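Local coordinates for uncharacterized protein (Bacteroides uniformis ATCC 8492, PDB 4Q68) that probably acts as a highly specific amidase of the NlpC/P60 family, cleaving N-acetylmuramoyl-L-alanine bonds of peptidoglycan fragments, at residues Pro113-Ser125 / Ala178-His190. Numbering follows the deposited sequence.
Sequences PDTERLSISYMSS and AITTNTPGLDVAH. With NA (sodium ion), chain C; NA (sodium ion), chain D.
G185 O receives two backbone donors from the start of helix 122-125, and this is the tight end of the contact. S121 N lies 2.9 Å from G185 O in a nearly straight bond (172° at the hydrogen), whereas Y122 N reaches the same oxygen from above the carbonyl plane, more bent at 138°. G185 is the third residue of a type II turn, T183 to L186; its positive phi favours glycine. Y122 turns its ring edge to P184 O (CD2 at 3.6 Å), chi1 of -171° carrying CG away from the backbone N. I120 CD1 abuts the carboxylate carbon D187 CG at 3.7 Å, while D187 OD2 is held by A92 N. Cutting I120 back to an alanine is likely to open a gap beside D187 CG, where CD1 packed, and to lose its contacts with Y90 and L150.

The E116 end is looser and wet. In the conformer described, E116 OE2 meets T180 CG2 at 3.7 Å, waters link OE2 to D187 O, and E116 OE1 binds one sodium at 2.4 Å. The other sodium is coordinated by T181 O, T183 O, L186 O and three waters, one bonded to S119 O; the hairpin connection, with its type II turn, thus supplies all three protein ligands. The contact joins this hairpin of strands 176-181 and 188-197 to a linker between strand 115-117, paired with 154-156, and helix 122-125, beside helix 137-150.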
ATOM      1  N   PRO A 113      16.294   4.881  11.735  1.00 10.09           N
ATOM      2  CA  PRO A 113      16.277   4.706  13.188  1.00 11.32           C
ATOM      3  C   PRO A 113      14.983   5.130  13.882  1.00 10.33           C
ATOM      4  O   PRO A 113      14.747   4.782  15.042  1.00 12.65           O
ATOM      5  CB  PRO A 113      17.431   5.601  13.646  1.00 13.60           C
ATOM      6  CG  PRO A 113      17.498   6.681  12.625  1.00 13.10           C
ATOM      7  CD  PRO A 113      17.210   5.971  11.332  1.00 11.67           C
ATOM      8  N   ASP A 114      14.168   5.906  13.192  1.00  8.22           N
ATOM      9  CA  ASP A 114      12.953   6.427  13.775  1.00  7.92           C
ATOM     10  C   ASP A 114      11.879   5.373  13.785  1.00  7.79           C
ATOM     11  O   ASP A 114      11.738   4.599  12.837  1.00  7.80           O
ATOM     12  CB  ASP A 114      12.504   7.653  12.998  1.00  8.21           C
ATOM     13  CG  ASP A 114      13.430   8.821  13.219  1.00  9.95           C
ATOM     14  OD1 ASP A 114      13.526   9.263  14.374  1.00 13.32           O
ATOM     15  OD2 ASP A 114      14.068   9.296  12.270  1.00 11.54           O
ATOM     16  N   THR A 115      11.096   5.363  14.860  1.00  8.56           N
ATOM     17  CA  THR A 115      10.028   4.409  14.976  1.00  8.36           C
ATOM     18  C   THR A 115       8.748   5.047  15.472  1.00  7.31           C
ATOM     19  O   THR A 115       8.751   6.119  16.077  1.00  9.17           O
ATOM     20  CB  THR A 115      10.383   3.189  15.863  1.00 11.16           C
ATOM     21  OG1 THR A 115      10.457   3.599  17.222  1.00 14.19           O
ATOM     22  CG2 THR A 115      11.683   2.562  15.470  1.00 11.91           C
ATOM     23  N   GLU A 116       7.625   4.427  15.147  0.50  7.69           N
ATOM     24  CA  GLU A 116       6.351   4.863  15.691  0.50  8.01           C
ATOM     25  C   GLU A 116       5.573   3.638  16.164  0.50  8.07           C
ATOM     26  O   GLU A 116       5.613   2.576  15.544  0.50  8.54           O
ATOM     27  CB  GLU A 116       5.551   5.742  14.696  0.50  7.77           C
ATOM     28  CG  GLU A 116       5.105   5.069  13.405  0.50  7.76           C
ATOM     29  CD  GLU A 116       4.151   5.910  12.562  0.50  8.36           C
ATOM     30  OE1 GLU A 116       4.013   7.123  12.818  0.50  9.53           O
ATOM     31  OE2 GLU A 116       3.537   5.341  11.637  0.50  9.51           O
ATOM     32  N   ARG A 117       4.879   3.812  17.287  1.00  8.71           N
ATOM     33  CA  ARG A 117       4.062   2.781  17.913  1.00  8.41           C
ATOM     34  C   ARG A 117       2.693   2.797  17.221  1.00  8.18           C
ATOM     35  O   ARG A 117       2.003   3.801  17.242  1.00 10.85           O
ATOM     36  CB  ARG A 117       3.896   3.053  19.406  1.00  9.25           C
ATOM     37  CG  ARG A 117       3.093   1.986  20.146  1.00 10.29           C
ATOM     38  CD  ARG A 117       2.871   2.441  21.552  1.00 11.83           C
ATOM     39  NE  ARG A 117       1.969   1.595  22.331  1.00 13.77           N
ATOM     40  CZ  ARG A 117       2.365   0.613  23.131  1.00 13.90           C
ATOM     41  NH1 ARG A 117       3.648   0.263  23.189  1.00 15.64           N
ATOM     42  NH2 ARG A 117       1.466  -0.050  23.859  1.00 16.17           N
ATOM     43  N   LEU A 118       2.303   1.690  16.603  1.00  6.76           N
ATOM     44  CA  LEU A 118       1.049   1.636  15.878  1.00  6.70           C
ATOM     45  C   LEU A 118      -0.140   1.816  16.812  1.00  6.36           C
ATOM     46  O   LEU A 118      -0.191   1.262  17.910  1.00  7.17           O
ATOM     47  CB  LEU A 118       0.919   0.314  15.132  1.00  6.55           C
ATOM     48  CG  LEU A 118       1.928   0.086  14.002  1.00  7.30           C
ATOM     49  CD1 LEU A 118       1.780  -1.336  13.479  1.00  8.13           C
ATOM     50  CD2 LEU A 118       1.751   1.096  12.876  1.00  8.41           C
ATOM     51  N   SER A 119      -1.107   2.589  16.340  1.00  6.66           N
ATOM     52  CA  SER A 119      -2.374   2.774  17.016  0.60  7.27           C
ATOM     53  C   SER A 119      -3.448   2.703  15.931  1.00  6.65           C
ATOM     54  O   SER A 119      -3.689   3.690  15.230  1.00  7.75           O
ATOM     55  CB  SER A 119      -2.352   4.112  17.756  0.60  9.31           C
ATOM     56  OG  SER A 119      -3.588   4.375  18.371  0.60 11.21           O
ATOM     57  N   ILE A 120      -4.028   1.521  15.770  1.00  6.19           N
ATOM     58  CA  ILE A 120      -4.919   1.236  14.662  1.00  6.14           C
ATOM     59  C   ILE A 120      -6.285   0.864  15.195  1.00  6.09           C
ATOM     60  O   ILE A 120      -6.432  -0.065  15.974  1.00  7.07           O
ATOM     61  CB  ILE A 120      -4.313   0.143  13.750  1.00  6.58           C
ATOM     62  CG1 ILE A 120      -3.017   0.649  13.092  1.00  6.56           C
ATOM     63  CG2 ILE A 120      -5.313  -0.283  12.702  1.00  8.92           C
ATOM     64  CD1 ILE A 120      -2.232  -0.406  12.308  1.00  6.94           C
ATOM     65  N   SER A 121      -7.285   1.623  14.762  1.00  6.09           N
ATOM     66  CA  SER A 121      -8.665   1.464  15.214  1.00  6.57           C
ATOM     67  C   SER A 121      -9.704   2.158  14.333  1.00  6.06           C
ATOM     68  O   SER A 121     -10.879   2.172  14.679  1.00  6.88           O
ATOM     69  CB  SER A 121      -8.825   1.991  16.645  1.00  8.22           C
ATOM     70  OG  SER A 121      -8.563   3.374  16.683  1.00 10.23           O
ATOM     71  N   TYR A 122      -9.299   2.744  13.200  1.00  5.67           N
ATOM     72  CA  TYR A 122     -10.208   3.631  12.451  1.00  6.17           C
ATOM     73  C   TYR A 122     -11.479   2.926  11.991  1.00  5.78           C
ATOM     74  O   TYR A 122     -12.577   3.472  12.103  1.00  6.27           O
ATOM     75  CB  TYR A 122      -9.466   4.229  11.257  1.00  6.44           C
ATOM     76  CG  TYR A 122     -10.226   5.296  10.543  1.00  7.02           C
ATOM     77  CD1 TYR A 122     -11.120   4.986   9.540  1.00  8.17           C
ATOM     78  CD2 TYR A 122     -10.043   6.633  10.864  1.00  7.25           C
ATOM     79  CE1 TYR A 122     -11.828   5.977   8.874  1.00  8.65           C
ATOM     80  CE2 TYR A 122     -10.752   7.635  10.209  1.00  7.73           C
ATOM     81  CZ  TYR A 122     -11.645   7.295   9.219  1.00  8.34           C
ATOM     82  OH  TYR A 122     -12.358   8.262   8.539  1.00  9.72           O
HETATM   83  N   MSE A 123     -11.344   1.735  11.426  1.00  5.65           N
HETATM   84  CA  MSE A 123     -12.488   1.086  10.802  1.00  5.98           C
HETATM   85  C   MSE A 123     -13.551   0.691  11.818  1.00  5.97           C
HETATM   86  O   MSE A 123     -14.727   0.990  11.623  1.00  6.61           O
HETATM   87  CB  MSE A 123     -12.034  -0.121   9.992  1.00  6.70           C
HETATM   88  CG  MSE A 123     -11.132   0.258   8.830  1.00  7.14           C
HETATM   89 SE   MSE A 123     -10.502  -1.261   7.816  0.75  8.90          SE
HETATM   90  CE  MSE A 123     -12.112  -1.668   6.840  1.00 11.51           C
ATOM     91  N   SER A 124     -13.159   0.035  12.905  1.00  5.99           N
ATOM     92  CA  SER A 124     -14.153  -0.330  13.911  1.00  6.61           C
ATOM     93  C   SER A 124     -14.716   0.897  14.616  1.00  6.94           C
ATOM     94  O   SER A 124     -15.840   0.869  15.099  1.00  8.47           O
ATOM     95  CB  SER A 124     -13.614  -1.308  14.939  1.00  7.15           C
ATOM     96  OG  SER A 124     -12.703  -0.683  15.803  1.00  7.17           O
ATOM     97  N   SER A 125     -13.941   1.970  14.689  1.00  6.82           N
ATOM     98  CA  SER A 125     -14.386   3.222  15.300  0.80  7.47           C
ATOM     99  C   SER A 125     -15.400   3.962  14.444  1.00  7.11           C
ATOM    100  O   SER A 125     -16.177   4.772  14.946  1.00  8.35           O
ATOM    101  CB  SER A 125     -13.197   4.152  15.556  0.80  8.54           C
ATOM    102  OG  SER A 125     -12.365   3.630  16.581  0.80 11.64           O
ATOM    103  N   ALA A 178       4.672   3.647   1.422  1.00  4.47           N
ATOM    104  CA  ALA A 178       3.451   3.779   2.211  1.00  4.65           C
ATOM    105  C   ALA A 178       3.574   5.057   3.028  1.00  4.70           C
ATOM    106  O   ALA A 178       4.519   5.213   3.801  1.00  5.95           O
ATOM    107  CB  ALA A 178       3.265   2.570   3.119  1.00  5.00           C
ATOM    108  N   ILE A 179       2.655   5.985   2.828  1.00  4.83           N
ATOM    109  CA  ILE A 179       2.720   7.288   3.471  1.00  5.21           C
ATOM    110  C   ILE A 179       2.001   7.222   4.816  1.00  4.79           C
ATOM    111  O   ILE A 179       0.818   6.921   4.878  1.00  5.36           O
ATOM    112  CB  ILE A 179       2.119   8.378   2.576  1.00  5.57           C
ATOM    113  CG1 ILE A 179       2.926   8.471   1.271  1.00  6.23           C
ATOM    114  CG2 ILE A 179       2.087   9.703   3.321  1.00  6.24           C
ATOM    115  CD1 ILE A 179       2.454   9.514   0.286  1.00  7.18           C
ATOM    116  N   THR A 180       2.743   7.481   5.886  1.00  5.25           N
ATOM    117  CA  THR A 180       2.228   7.419   7.234  1.00  5.62           C
ATOM    118  C   THR A 180       1.418   8.685   7.537  1.00  5.64           C
ATOM    119  O   THR A 180       1.641   9.733   6.938  1.00  5.95           O
ATOM    120  CB  THR A 180       3.377   7.218   8.247  1.00  5.87           C
ATOM    121  OG1 THR A 180       4.341   8.267   8.131  1.00  6.21           O
ATOM    122  CG2 THR A 180       4.101   5.916   7.984  1.00  6.22           C
ATOM    123  N   THR A 181       0.461   8.571   8.457  1.00  5.99           N
ATOM    124  CA  THR A 181      -0.495   9.631   8.712  1.00  6.39           C
ATOM    125  C   THR A 181      -0.786   9.823  10.191  1.00  6.61           C
ATOM    126  O   THR A 181      -0.830   8.872  10.954  1.00  7.78           O
ATOM    127  CB  THR A 181      -1.802   9.373   7.959  1.00  6.69           C
ATOM    128  OG1 THR A 181      -2.699  10.444   8.260  1.00  7.65           O
ATOM    129  CG2 THR A 181      -2.447   8.038   8.337  1.00  7.14           C
ATOM    130  N   ASN A 182      -1.044  11.074  10.565  1.00  6.48           N
ATOM    131  CA  ASN A 182      -1.466  11.395  11.922  1.00  7.28           C
ATOM    132  C   ASN A 182      -2.981  11.314  12.139  1.00  7.13           C
ATOM    133  O   ASN A 182      -3.456  11.627  13.214  1.00  8.10           O
ATOM    134  CB  ASN A 182      -0.887  12.732  12.408  1.00  8.68           C
ATOM    135  CG  ASN A 182      -1.380  13.915  11.625  1.00 10.94           C
ATOM    136  OD1 ASN A 182      -2.439  13.881  11.011  1.00 11.90           O
ATOM    137  ND2 ASN A 182      -0.611  14.991  11.661  1.00 17.00           N
ATOM    138  N   THR A 183      -3.737  10.840  11.157  1.00  6.42           N
ATOM    139  CA  THR A 183      -5.150  10.580  11.374  1.00  6.62           C
ATOM    140  C   THR A 183      -5.290   9.604  12.539  1.00  6.15           C
ATOM    141  O   THR A 183      -4.689   8.537  12.521  1.00  6.38           O
ATOM    142  CB  THR A 183      -5.781  10.008  10.106  1.00  7.11           C
ATOM    143  OG1 THR A 183      -5.822  11.043   9.119  1.00  8.62           O
ATOM    144  CG2 THR A 183      -7.175   9.461  10.358  1.00  7.43           C
ATOM    145  N   PRO A 184      -6.100   9.947  13.554  1.00  6.26           N
ATOM    146  CA  PRO A 184      -6.249   9.029  14.685  1.00  6.59           C
ATOM    147  C   PRO A 184      -6.786   7.674  14.248  1.00  5.98           C
ATOM    148  O   PRO A 184      -7.777   7.579  13.521  1.00  6.64           O
ATOM    149  CB  PRO A 184      -7.228   9.766  15.593  1.00  7.53           C
ATOM    150  CG  PRO A 184      -6.941  11.202  15.324  1.00  7.54           C
ATOM    151  CD  PRO A 184      -6.697  11.268  13.848  1.00  6.89           C
ATOM    152  N   GLY A 185      -6.132   6.624  14.727  1.00  6.25           N
ATOM    153  CA  GLY A 185      -6.545   5.261  14.468  1.00  6.23           C
ATOM    154  C   GLY A 185      -6.132   4.709  13.115  1.00  5.59           C
ATOM    155  O   GLY A 185      -6.494   3.564  12.811  1.00  5.88           O
ATOM    156  N   LEU A 186      -5.388   5.466  12.316  1.00  5.75           N
ATOM    157  CA  LEU A 186      -4.999   5.017  10.989  1.00  5.94           C
ATOM    158  C   LEU A 186      -3.502   5.140  10.841  1.00  5.95           C
ATOM    159  O   LEU A 186      -2.930   6.162  11.171  1.00  7.55           O
ATOM    160  CB  LEU A 186      -5.709   5.856   9.926  1.00  6.86           C
ATOM    161  CG  LEU A 186      -5.490   5.423   8.484  1.00  7.45           C
ATOM    162  CD1 LEU A 186      -5.989   4.008   8.214  1.00  8.52           C
ATOM    163  CD2 LEU A 186      -6.143   6.428   7.555  1.00  8.64           C
ATOM    164  N   ASP A 187      -2.867   4.109  10.287  1.00  5.42           N
ATOM    165  CA  ASP A 187      -1.421   4.072  10.165  1.00  5.21           C
ATOM    166  C   ASP A 187      -0.884   4.686   8.874  1.00  5.50           C
ATOM    167  O   ASP A 187       0.145   5.365   8.889  1.00  6.71           O
ATOM    168  CB  ASP A 187      -0.900   2.639  10.316  1.00  5.24           C
ATOM    169  CG  ASP A 187      -1.498   1.659   9.327  1.00  5.07           C
ATOM    170  OD1 ASP A 187      -2.724   1.703   9.123  1.00  6.51           O
ATOM    171  OD2 ASP A 187      -0.715   0.856   8.774  1.00  6.01           O
ATOM    172  N   VAL A 188      -1.555   4.414   7.760  1.00  5.42           N
ATOM    173  CA  VAL A 188      -1.112   4.783   6.419  1.00  5.31           C
ATOM    174  C   VAL A 188      -2.291   5.359   5.658  1.00  5.75           C
ATOM    175  O   VAL A 188      -3.405   4.859   5.769  1.00  7.19           O
ATOM    176  CB  VAL A 188      -0.539   3.547   5.692  1.00  5.84           C
ATOM    177  CG1 VAL A 188      -0.412   3.767   4.190  1.00  5.48           C
ATOM    178  CG2 VAL A 188       0.781   3.146   6.295  1.00  6.43           C
ATOM    179  N   ALA A 189      -2.029   6.413   4.879  1.00  5.67           N
ATOM    180  CA  ALA A 189      -3.064   7.122   4.125  1.00  6.72           C
ATOM    181  C   ALA A 189      -2.962   6.987   2.612  1.00  6.36           C
ATOM    182  O   ALA A 189      -3.934   7.262   1.933  1.00  8.09           O
ATOM    183  CB  ALA A 189      -3.042   8.594   4.468  1.00  8.47           C
ATOM    184  N   HIS A 190      -1.806   6.624   2.061  1.00  5.80           N
ATOM    185  CA  HIS A 190      -1.599   6.656   0.608  0.65  5.43           C
ATOM    186  C   HIS A 190      -0.407   5.762   0.302  1.00  5.17           C
ATOM    187  O   HIS A 190       0.401   5.482   1.185  1.00  5.96           O
ATOM    188  CB  HIS A 190      -1.335   8.103   0.158  0.65  6.14           C
ATOM    189  CG  HIS A 190      -1.511   8.338  -1.303  0.65  6.22           C
ATOM    190  ND1 HIS A 190      -2.753   8.442  -1.886  0.65  8.75           N
ATOM    191  CD2 HIS A 190      -0.608   8.513  -2.288  0.65  6.92           C
ATOM    192  CE1 HIS A 190      -2.600   8.663  -3.178  0.65  8.84           C
ATOM    193  NE2 HIS A 190      -1.312   8.718  -3.443  0.65  6.52           N
TER
HETATM  194 NA    NA C 302      -2.269   7.695  12.639  1.00  9.89          NA
HETATM  195 NA    NA D 303       4.792   8.901  14.190  0.70 15.79          NA
HETATM  196  O   HOH W   1       6.323   8.207  16.323  1.00 15.40           O
HETATM  197  O   HOH W   2       2.282   8.892  11.657  1.00  8.90           O
HETATM  198  O   HOH W   3       2.469   3.694   9.922  1.00 11.25           O
HETATM  199  O   HOH W   4       1.127   6.431  11.169  1.00 16.05           O
HETATM  200  O   HOH W   5      -2.966   6.227  14.531  1.00 18.80           O
HETATM  201  O   HOH W   6      -4.732   6.996  17.334  1.00 20.53           O
HETATM  202  O   HOH W   7      -1.523   9.150  14.408  1.00 12.80           O
HETATM  203  O   HOH W   8      -0.292   6.433  13.212  1.00 17.72           O
HETATM  204  O   HOH W   9       4.857  11.609  14.071  1.00 18.63           O
HETATM  205  O   HOH W  10       2.543   8.526  15.715  1.00 14.72           O